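Local coordinates for possible sortase-like protein (Corynebacterium diphtheriae, PDB 5UUS) that probably works as a membrane-bound class E sortase, a cysteine transpeptidase that processes surface proteins through an acyl-thioester intermediate, at residues Pro35-Ala40 with Ile57-Thr62; Tyr45-Gly50 with Ala109-Thr114; Thr116-Tyr121 with Phe215-Asp220; Arg122-Asp127 with His208-Glu213. One frame throughout, in Å; residues are numbered along the deposited sequence.

Interaction 1 (Pro35-Ala40 with Ile57-Thr62); sequences PELGEA and IVEGTT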
# COMPACT_ATOMS: atom_id res chain seq x y z
N PRO A 35 9.61 -6.40 -11.77
CA PRO A 35 10.58 -5.37 -11.45
C PRO A 35 11.96 -5.98 -11.23
O PRO A 35 12.12 -7.08 -10.67
CB PRO A 35 10.01 -4.72 -10.18
CG PRO A 35 8.88 -5.59 -9.75
CD PRO A 35 8.40 -6.31 -10.94
N GLU A 36 12.96 -5.28 -11.73
CA GLU A 36 14.34 -5.65 -11.54
C GLU A 36 14.73 -5.58 -10.05
O GLU A 36 14.53 -4.56 -9.38
CB GLU A 36 15.22 -4.73 -12.38
CG GLU A 36 16.67 -5.16 -12.45
CD GLU A 36 17.52 -4.21 -13.28
OE1 GLU A 36 16.98 -3.22 -13.81
OE2 GLU A 36 18.74 -4.45 -13.39
N LEU A 37 15.31 -6.67 -9.55
CA LEU A 37 15.73 -6.77 -8.16
C LEU A 37 16.60 -5.61 -7.71
O LEU A 37 17.56 -5.23 -8.38
CB LEU A 37 16.48 -8.08 -7.94
CG LEU A 37 15.72 -9.12 -7.11
CD1 LEU A 37 14.38 -9.44 -7.75
CD2 LEU A 37 16.56 -10.37 -6.96
N GLY A 38 16.24 -5.03 -6.57
CA GLY A 38 17.03 -3.97 -5.99
C GLY A 38 16.90 -2.64 -6.70
O GLY A 38 17.56 -1.68 -6.32
N GLU A 39 16.06 -2.56 -7.73
CA GLU A 39 15.86 -1.30 -8.44
C GLU A 39 14.52 -0.65 -8.11
O GLU A 39 13.57 -1.34 -7.75
CB GLU A 39 15.95 -1.52 -9.96
CG GLU A 39 17.32 -2.05 -10.40
CD GLU A 39 18.49 -1.14 -9.99
OE1 GLU A 39 18.37 0.10 -10.13
OE2 GLU A 39 19.52 -1.67 -9.53
N ALA A 40 14.47 0.68 -8.24
CA ALA A 40 13.24 1.44 -8.03
C ALA A 40 12.29 1.21 -9.17
O ALA A 40 12.67 1.34 -10.32
CB ALA A 40 13.54 2.92 -7.90
N ILE A 57 10.01 3.31 -4.44
CA ILE A 57 9.90 1.97 -3.91
C ILE A 57 10.81 1.06 -4.69
O ILE A 57 10.79 1.07 -5.91
CB ILE A 57 8.46 1.47 -3.97
CG1 ILE A 57 7.57 2.40 -3.15
CG2 ILE A 57 8.38 0.04 -3.47
CD1 ILE A 57 6.07 2.17 -3.39
N VAL A 58 11.61 0.28 -3.97
CA VAL A 58 12.58 -0.63 -4.57
C VAL A 58 12.07 -2.08 -4.52
O VAL A 58 11.28 -2.43 -3.64
CB VAL A 58 13.94 -0.47 -3.82
CG1 VAL A 58 14.76 -1.73 -3.81
CG2 VAL A 58 14.71 0.74 -4.36
N GLU A 59 12.50 -2.93 -5.45
CA GLU A 59 12.12 -4.34 -5.43
C GLU A 59 13.02 -5.15 -4.51
O GLU A 59 14.22 -5.26 -4.76
CB GLU A 59 12.17 -4.94 -6.85
CG GLU A 59 11.90 -6.44 -6.91
CD GLU A 59 10.42 -6.79 -6.65
OE1 GLU A 59 9.61 -5.88 -6.37
OE2 GLU A 59 10.08 -7.99 -6.72
N GLY A 60 12.45 -5.72 -3.45
CA GLY A 60 13.23 -6.43 -2.45
C GLY A 60 13.18 -5.78 -1.06
O GLY A 60 12.98 -4.57 -0.93
N THR A 61 13.37 -6.59 -0.03
CA THR A 61 13.30 -6.06 1.34
C THR A 61 14.56 -6.34 2.14
O THR A 61 14.51 -6.42 3.37
CB THR A 61 12.09 -6.62 2.12
OG1 THR A 61 12.05 -8.04 1.99
CG2 THR A 61 10.80 -6.07 1.58
N THR A 62 15.70 -6.50 1.47
CA THR A 62 16.96 -6.65 2.17
C THR A 62 17.33 -5.33 2.83
O THR A 62 16.75 -4.28 2.52
CB THR A 62 18.11 -7.07 1.23
OG1 THR A 62 18.50 -5.95 0.43
CG2 THR A 62 17.68 -8.23 0.34
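The antiparallel pairing of strands 40-45 and 54-59 begins here, where a type II beta turn from Glu36 to Glu39 leads Gly38 and Glu39 up to Glu59. Two backbone bonds join the turn to the strand. Gly38 N donates to Glu59 O at 2.7 Å, in the carbonyl plane. Glu59 N donates to Glu39 O at 3.0 Å, this time from above the carbonyl plane. Gly38 has a positive phi of 75°, which suits a glycine at the third position of the turn. The turn closes through its own bond from Glu39 N to Glu36 O. One step on, Ala40 and Val58 form a non-hydrogen-bonded pair. Here Ala40 CA approaches Ile57 O at 3.3 Å in a CA-H...O contact.

These strands are part of the sheet of the sortase fold; the turn leads into strand 40-45 and pairs with the end of strand 54-59. Glu59 is the main side chain of the contact. Its CG stands anti to the backbone N (chi1 175°), and a bend at chi2 swings the carboxylate over to Pro35. Glu59 CB lies 3.5 Å from Glu36 O. Glu59 CG touches Leu37 CD1 at 4.0 Å, and Glu59 OE1 lies 3.5 Å from Pro35 CG. The buried carboxylate is held by residues beyond the two segments: OE1 bonds to His72 ND1, and OE2 has a weak bond to Asn74 ND2. Val58 spreads its two methyls along the turn's exit. Val58 CG1 rests 3.7 Å from Gly38 C, while CG2 faces the backbone N of Ala40.

Interaction 2 (Tyr45-Gly50 with Ala109-Thr114); sequences YIPQFG and AIVVET
Tyr45 and Val111 make an antiparallel hydrogen-bonded pair: Tyr45 N to Val111 O and Val111 N to Tyr45 O are both 2.8 Å. The tyrosine side chain then runs along the strand toward Glu113. Tyr45 CB lies 4.3 Å from Val111 CB, on the same face of the sheet. With CG anti to the carbonyl carbon (chi1 -47°), the ring presents its edge to the strand. Tyr45 CD1 lies 3.6 Å from Val111 O, near the ring plane. Farther out, CE1 and CZ pass Glu113 OE1, and Tyr45 OH donates to Glu113 OE1 at 2.9 Å. The ring and carboxylate planes are 27° apart.

Next along the chain, Ile46 and Ile110 lie side by side and point the same way, with Ile46 CD1 3.7 Å from Ile110 CD1. Pro47 opens a short 3-10 segment, and its CD sits 3.4 Å from Ala109 O. A water bridges the same carbonyl to Gln48 N.

Glu113 OE2 forms a salt bridge with Lys217, so the two carboxylate oxygens have separate main partners. With a lysine on one oxygen and a phenol donating to the other, the carboxylate is probably ionised.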
# COMPACT_ATOMS: atom_id res chain seq x y z
N TYR A 45 3.19 8.38 -2.58
CA TYR A 45 2.87 9.66 -1.98
C TYR A 45 1.79 9.47 -0.90
O TYR A 45 0.84 8.71 -1.09
CB TYR A 45 2.35 10.66 -3.01
CG TYR A 45 3.11 10.79 -4.30
CD1 TYR A 45 3.05 9.80 -5.28
CD2 TYR A 45 3.82 11.94 -4.58
CE1 TYR A 45 3.73 9.95 -6.49
CE2 TYR A 45 4.51 12.10 -5.79
CZ TYR A 45 4.45 11.09 -6.73
OH TYR A 45 5.11 11.24 -7.93
N ILE A 46 1.91 10.22 0.19
CA ILE A 46 0.87 10.26 1.20
C ILE A 46 0.52 11.73 1.43
O ILE A 46 1.19 12.40 2.21
CB ILE A 46 1.31 9.61 2.51
CG1 ILE A 46 1.79 8.17 2.24
CG2 ILE A 46 0.18 9.66 3.55
CD1 ILE A 46 2.10 7.34 3.49
N PRO A 47 -0.52 12.24 0.73
CA PRO A 47 -0.85 13.67 0.70
C PRO A 47 -1.13 14.22 2.10
O PRO A 47 -0.82 15.37 2.39
CB PRO A 47 -2.10 13.72 -0.19
CG PRO A 47 -1.98 12.49 -1.06
CD PRO A 47 -1.38 11.45 -0.17
N GLN A 48 -1.66 13.38 2.99
CA GLN A 48 -1.91 13.81 4.36
C GLN A 48 -0.59 14.12 5.06
O GLN A 48 -0.58 14.87 6.02
CB GLN A 48 -2.70 12.75 5.13
CG GLN A 48 -3.36 13.29 6.40
CD GLN A 48 -4.28 14.46 6.11
OE1 GLN A 48 -5.19 14.35 5.28
NE2 GLN A 48 -4.02 15.60 6.75
N PHE A 49 0.52 13.58 4.57
CA PHE A 49 1.82 13.89 5.16
C PHE A 49 2.51 15.04 4.42
O PHE A 49 3.68 15.30 4.63
CB PHE A 49 2.75 12.67 5.16
CG PHE A 49 2.33 11.56 6.08
CD1 PHE A 49 1.29 11.73 6.99
CD2 PHE A 49 3.01 10.34 6.05
CE1 PHE A 49 0.92 10.71 7.85
CE2 PHE A 49 2.65 9.31 6.91
CZ PHE A 49 1.60 9.49 7.81
N GLY A 50 1.78 15.74 3.54
CA GLY A 50 2.37 16.87 2.85
C GLY A 50 2.88 16.51 1.46
O GLY A 50 3.14 15.35 1.18
N ALA A 109 -5.43 8.75 1.82
CA ALA A 109 -4.95 8.19 0.54
C ALA A 109 -3.47 7.83 0.58
O ALA A 109 -2.65 8.56 1.16
CB ALA A 109 -5.20 9.19 -0.61
N ILE A 110 -3.14 6.70 -0.02
CA ILE A 110 -1.77 6.38 -0.34
C ILE A 110 -1.74 6.28 -1.88
O ILE A 110 -2.42 5.43 -2.45
CB ILE A 110 -1.30 5.07 0.28
CG1 ILE A 110 -1.74 4.94 1.77
CG2 ILE A 110 0.22 4.86 0.03
CD1 ILE A 110 -1.18 5.97 2.62
N VAL A 111 -0.99 7.15 -2.54
CA VAL A 111 -0.94 7.15 -4.00
C VAL A 111 0.33 6.48 -4.48
O VAL A 111 1.42 6.80 -3.99
CB VAL A 111 -1.05 8.57 -4.57
CG1 VAL A 111 -1.06 8.52 -6.10
CG2 VAL A 111 -2.33 9.26 -4.05
N VAL A 112 0.19 5.54 -5.40
CA VAL A 112 1.33 4.77 -5.92
C VAL A 112 1.40 4.91 -7.43
O VAL A 112 0.45 4.65 -8.16
CB VAL A 112 1.24 3.29 -5.51
CG1 VAL A 112 2.52 2.55 -5.90
CG2 VAL A 112 1.03 3.18 -4.00
N GLU A 113 2.56 5.35 -7.89
CA GLU A 113 2.82 5.54 -9.29
C GLU A 113 3.78 4.47 -9.79
O GLU A 113 4.82 4.22 -9.16
CB GLU A 113 3.41 6.93 -9.49
CG GLU A 113 3.74 7.30 -10.87
CD GLU A 113 4.61 8.56 -10.91
OE1 GLU A 113 5.03 9.07 -9.82
OE2 GLU A 113 4.87 9.02 -12.03
N THR A 114 3.45 3.83 -10.91
CA THR A 114 4.47 3.05 -11.60
C THR A 114 4.82 3.73 -12.94
O THR A 114 4.27 4.79 -13.27
CB THR A 114 4.02 1.60 -11.85
OG1 THR A 114 3.07 1.58 -12.91
CG2 THR A 114 3.42 1.00 -10.58
O HOH W 1 -3.10 10.90 2.59

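Interaction 3 (Thr116-Tyr121 with Phe215-Asp220); sequences TSWSVY and FPKNGD
Thr116-Trp118 and Phe215-Lys217 run antiparallel, with Trp118 and Phe215 as a hydrogen-bonded pair and Ser117 and Pro216 as the non-hydrogen-bonded pair beside it. Trp118 N donates to Phe215 O at 2.8 Å, and Phe215 N returns the bond to Trp118 O at 3.0 Å. Both bonds are nearly straight. A third bond, Lys217 N to Thr116 O at 2.8 Å, comes in from above the carbonyl plane, just where the strand gives way to loop.

Phe215 CG stands between the backbone N and the carbonyl carbon (chi1 57°), which brings the ring against Trp118 CB. Trp118 CB packs on one ring face, 4.1 Å from the Phe215 ring centroid, as a CH-pi contact. The five-membered ring of Trp118 and the Phe215 ring are turned 34° apart, an oblique pair. Lys217 reaches across the strand in an extended chain. Its CG lies 3.6 Å from Ser117 N, and its CE comes to 3.7 Å from Trp118 NE1, at a slant to the indole. Beyond, Lys217 NZ bonds to Thr114 O, beside Glu113. Trp118 NE1 donates to a water at 2.9 Å in the ring plane. That water in turn makes a long bond to Gly219 O, in a poorly ordered loop.

Strand 117-123 has strand 109-114 on its other edge, and Trp118 also touches Val111 and Glu113 there. Strands 109-114, 117-123 and 204-216 thus lie side by side in that order, each antiparallel to the next, in the curled mixed sheet of the sortase beta-barrel fold.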
# COMPACT_ATOMS: atom_id res chain seq x y z
N THR A 116 3.75 2.91 -15.74
CA THR A 116 2.60 2.85 -16.62
C THR A 116 1.27 3.23 -15.96
O THR A 116 0.26 3.26 -16.65
CB THR A 116 2.43 1.43 -17.21
OG1 THR A 116 2.29 0.50 -16.13
CG2 THR A 116 3.63 1.02 -18.04
N SER A 117 1.24 3.52 -14.65
CA SER A 117 -0.06 3.60 -14.00
C SER A 117 -0.08 4.46 -12.74
O SER A 117 0.97 4.77 -12.16
CB SER A 117 -0.55 2.20 -13.64
OG SER A 117 0.22 1.68 -12.56
N TRP A 118 -1.29 4.83 -12.32
CA TRP A 118 -1.53 5.47 -11.03
C TRP A 118 -2.50 4.58 -10.26
O TRP A 118 -3.47 4.09 -10.85
CB TRP A 118 -2.12 6.88 -11.19
CG TRP A 118 -1.17 7.92 -11.69
CD1 TRP A 118 -1.04 8.37 -12.99
CD2 TRP A 118 -0.23 8.67 -10.91
NE1 TRP A 118 -0.06 9.33 -13.05
CE2 TRP A 118 0.45 9.54 -11.79
CE3 TRP A 118 0.11 8.68 -9.54
CZ2 TRP A 118 1.45 10.42 -11.36
CZ3 TRP A 118 1.10 9.57 -9.10
CH2 TRP A 118 1.75 10.43 -10.01
N SER A 119 -2.23 4.36 -8.96
CA SER A 119 -3.13 3.63 -8.07
C SER A 119 -3.41 4.51 -6.85
O SER A 119 -2.52 5.21 -6.37
CB SER A 119 -2.52 2.29 -7.61
OG SER A 119 -2.14 1.49 -8.70
N VAL A 120 -4.64 4.47 -6.37
CA VAL A 120 -4.97 5.12 -5.12
C VAL A 120 -5.47 4.06 -4.18
O VAL A 120 -6.44 3.37 -4.50
CB VAL A 120 -6.05 6.20 -5.28
CG1 VAL A 120 -6.43 6.79 -3.91
CG2 VAL A 120 -5.55 7.29 -6.24
N TYR A 121 -4.78 3.92 -3.05
CA TYR A 121 -5.26 3.11 -1.94
C TYR A 121 -5.75 3.99 -0.80
O TYR A 121 -5.28 5.11 -0.63
CB TYR A 121 -4.16 2.19 -1.43
CG TYR A 121 -3.66 1.16 -2.41
CD1 TYR A 121 -2.65 1.46 -3.31
CD2 TYR A 121 -4.17 -0.14 -2.40
CE1 TYR A 121 -2.16 0.50 -4.20
CE2 TYR A 121 -3.69 -1.11 -3.28
CZ TYR A 121 -2.69 -0.78 -4.18
OH TYR A 121 -2.19 -1.73 -5.05
N PHE A 215 -5.48 3.20 -12.85
CA PHE A 215 -5.64 3.55 -14.27
C PHE A 215 -4.27 3.82 -14.91
O PHE A 215 -3.29 4.11 -14.20
CB PHE A 215 -6.59 4.76 -14.44
CG PHE A 215 -6.15 5.99 -13.70
CD1 PHE A 215 -5.29 6.90 -14.29
CD2 PHE A 215 -6.61 6.23 -12.41
CE1 PHE A 215 -4.89 8.04 -13.60
CE2 PHE A 215 -6.21 7.36 -11.71
CZ PHE A 215 -5.35 8.27 -12.31
N PRO A 216 -4.20 3.70 -16.25
CA PRO A 216 -2.93 3.84 -16.98
C PRO A 216 -2.52 5.30 -17.19
O PRO A 216 -3.37 6.16 -17.27
CB PRO A 216 -3.21 3.16 -18.33
CG PRO A 216 -4.69 3.44 -18.55
CD PRO A 216 -5.31 3.31 -17.15
N LYS A 217 -1.22 5.54 -17.27
CA LYS A 217 -0.70 6.84 -17.64
C LYS A 217 -0.93 7.07 -19.14
O LYS A 217 -1.58 6.25 -19.78
CB LYS A 217 0.79 6.93 -17.34
CG LYS A 217 1.17 6.89 -15.87
CD LYS A 217 2.64 7.10 -15.70
CE LYS A 217 2.92 7.53 -14.27
NZ LYS A 217 4.37 7.63 -14.01
N ASN A 218 -0.32 8.14 -19.66
CA ASN A 218 -0.37 8.63 -21.05
C ASN A 218 -1.48 9.66 -21.15
O ASN A 218 -2.62 9.37 -21.47
CB ASN A 218 -0.56 7.50 -22.07
CG ASN A 218 0.34 7.65 -23.28
OD1 ASN A 218 1.24 8.50 -23.30
ND2 ASN A 218 0.11 6.82 -24.31
N GLY A 219 -1.11 10.90 -20.83
CA GLY A 219 -2.07 11.93 -20.52
C GLY A 219 -1.64 12.50 -19.18
O GLY A 219 -1.02 11.79 -18.37
N ASP A 220 -1.95 13.77 -18.95
CA ASP A 220 -1.48 14.48 -17.77
C ASP A 220 -2.28 14.14 -16.50
O ASP A 220 -1.99 14.68 -15.44
CB ASP A 220 -1.54 15.99 -18.03
CG ASP A 220 -1.30 16.35 -19.50
OD1 ASP A 220 -0.51 15.64 -20.16
OD2 ASP A 220 -1.90 17.33 -19.99
O HOH W 2 0.34 10.82 -15.55

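Interaction 4 (Arg122-Asp127 with His208-Glu213); sequences RVMPVD and HAMLTE
The Arg122 guanidinium turns its edge toward Thr212, with a water in its plane between them. Arg122 NE donates to this water at 3.0 Å. The same water lies 2.9 Å from Thr212 OG1 and donates to Glu213 OE2. Thr212 and Glu213 both face Val120, which makes a classic beta bulge in strand 204-216 of the sortase sheet. The bulge thus places both polar side chains round one water. Arg122 and Thr212 cross at about a right angle, Arg122 CG being 3.9 Å from Thr212 OG1. The guanidinium has its own partners outside, a salt bridge to Glu228 and a bond to Cys107 O. The His208 ring leads away from the contact, where NE2 bonds to Glu176 OE2 and ND1 to Thr191 OG1.

Before the bulge the strands pair regularly. Arg122 N to Met210 O (2.9 Å) and Met210 N to Arg122 O (2.8 Å) make a hydrogen-bonded pair. Ala209 CB presses to 3.3 Å from Arg122 O. Met124 CG meets Met210 CB at 3.8 Å, and the bend of each chain at chi3 brings the two CE methyls together. Helix 143-151 covers these methionines through Ile149. The last backbone bond, Met124 N to His208 O, is 3.0 Å long and nearly straight at 177°.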
# COMPACT_ATOMS: atom_id res chain seq x y z
N ARG A 122 -6.69 3.49 -0.01
CA ARG A 122 -7.18 4.26 1.13
C ARG A 122 -7.14 3.42 2.40
O ARG A 122 -7.53 2.25 2.40
CB ARG A 122 -8.57 4.79 0.83
CG ARG A 122 -8.52 5.79 -0.32
CD ARG A 122 -9.55 6.86 -0.18
NE ARG A 122 -9.45 7.84 -1.26
CZ ARG A 122 -9.10 9.10 -1.09
NH1 ARG A 122 -8.82 9.58 0.13
NH2 ARG A 122 -9.04 9.91 -2.14
N VAL A 123 -6.59 4.01 3.46
CA VAL A 123 -6.43 3.31 4.72
C VAL A 123 -7.77 2.76 5.20
O VAL A 123 -8.80 3.46 5.21
CB VAL A 123 -5.81 4.25 5.79
CG1 VAL A 123 -5.76 3.56 7.14
CG2 VAL A 123 -4.40 4.70 5.35
N MET A 124 -7.77 1.48 5.55
CA MET A 124 -9.01 0.82 5.97
C MET A 124 -9.41 1.20 7.40
O MET A 124 -8.59 1.71 8.14
CB MET A 124 -8.83 -0.70 5.85
CG MET A 124 -8.87 -1.15 4.32
SD MET A 124 -8.42 -2.89 4.20
CE MET A 124 -9.78 -3.69 5.05
N PRO A 125 -10.66 0.94 7.79
CA PRO A 125 -11.04 1.27 9.19
C PRO A 125 -10.12 0.65 10.26
O PRO A 125 -9.76 -0.53 10.19
CB PRO A 125 -12.46 0.72 9.30
CG PRO A 125 -12.99 0.79 7.88
CD PRO A 125 -11.80 0.45 7.01
N VAL A 126 -9.77 1.46 11.26
CA VAL A 126 -8.88 1.07 12.34
C VAL A 126 -9.66 0.78 13.65
O VAL A 126 -10.37 1.65 14.14
CB VAL A 126 -7.82 2.17 12.57
CG1 VAL A 126 -6.89 1.80 13.72
CG2 VAL A 126 -7.03 2.44 11.28
N ASP A 127 -9.54 -0.44 14.16
CA ASP A 127 -10.05 -0.86 15.47
C ASP A 127 -11.58 -0.92 15.57
O ASP A 127 -12.12 -1.62 16.43
CB ASP A 127 -9.51 0.06 16.59
CG ASP A 127 -8.01 -0.05 16.79
OD1 ASP A 127 -7.41 -1.05 16.34
OD2 ASP A 127 -7.43 0.86 17.43
N HIS A 208 -2.97 -1.47 6.61
CA HIS A 208 -3.62 -1.98 5.39
C HIS A 208 -4.48 -0.88 4.78
O HIS A 208 -5.23 -0.18 5.48
CB HIS A 208 -4.51 -3.21 5.68
CG HIS A 208 -3.76 -4.44 6.06
ND1 HIS A 208 -2.76 -4.99 5.27
CD2 HIS A 208 -3.86 -5.26 7.14
CE1 HIS A 208 -2.29 -6.08 5.84
NE2 HIS A 208 -2.94 -6.27 6.98
N ALA A 209 -4.37 -0.74 3.47
CA ALA A 209 -5.20 0.19 2.72
C ALA A 209 -5.79 -0.60 1.52
O ALA A 209 -5.17 -1.52 1.00
CB ALA A 209 -4.35 1.39 2.24
N MET A 210 -6.98 -0.21 1.10
CA MET A 210 -7.69 -0.91 0.04
C MET A 210 -7.76 -0.03 -1.22
O MET A 210 -7.99 1.19 -1.14
CB MET A 210 -9.10 -1.31 0.51
CG MET A 210 -9.93 -1.99 -0.58
SD MET A 210 -11.50 -2.66 0.00
CE MET A 210 -10.90 -4.00 1.07
N LEU A 211 -7.61 -0.69 -2.37
CA LEU A 211 -7.53 -0.03 -3.68
C LEU A 211 -8.88 0.51 -4.13
O LEU A 211 -9.88 -0.23 -4.16
CB LEU A 211 -6.99 -1.01 -4.72
CG LEU A 211 -6.82 -0.55 -6.18
CD1 LEU A 211 -5.61 0.38 -6.28
CD2 LEU A 211 -6.60 -1.78 -7.06
N THR A 212 -8.91 1.79 -4.50
CA THR A 212 -10.14 2.47 -4.91
C THR A 212 -10.03 3.04 -6.33
O THR A 212 -11.04 3.27 -6.98
CB THR A 212 -10.53 3.63 -3.94
OG1 THR A 212 -9.50 4.63 -3.96
CG2 THR A 212 -10.70 3.12 -2.49
N GLU A 213 -8.80 3.30 -6.77
CA GLU A 213 -8.55 3.73 -8.16
C GLU A 213 -7.33 3.05 -8.74
O GLU A 213 -6.32 2.87 -8.04
CB GLU A 213 -8.31 5.23 -8.25
CG GLU A 213 -9.45 6.14 -7.93
CD GLU A 213 -9.02 7.60 -8.09
OE1 GLU A 213 -8.76 8.05 -9.24
OE2 GLU A 213 -8.91 8.30 -7.05
O HOH W 3 -10.10 7.41 -4.19

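From the N terminus, interaction 1 opens just before strand 40-45 and interaction 2 just at its end. Interaction 1 closes first, at 57-62, at the open end of the hairpin of strands 40-45 and 54-59. Interaction 2 closes later, at 109-114, so the two loops cross; the longer one contains His90, a predicted active-site residue. Interactions 3 and 4 both come after these two in the chain. Both pair strand 117-123 with strand 204-216, and interaction 4 is nested inside interaction 3. Their loops carry both helices and the predicted nucleophile, Cys195. Adjacent strands 109-114 and 117-123 join interaction 2 to interactions 3 and 4. All four contacts belong to one sheet.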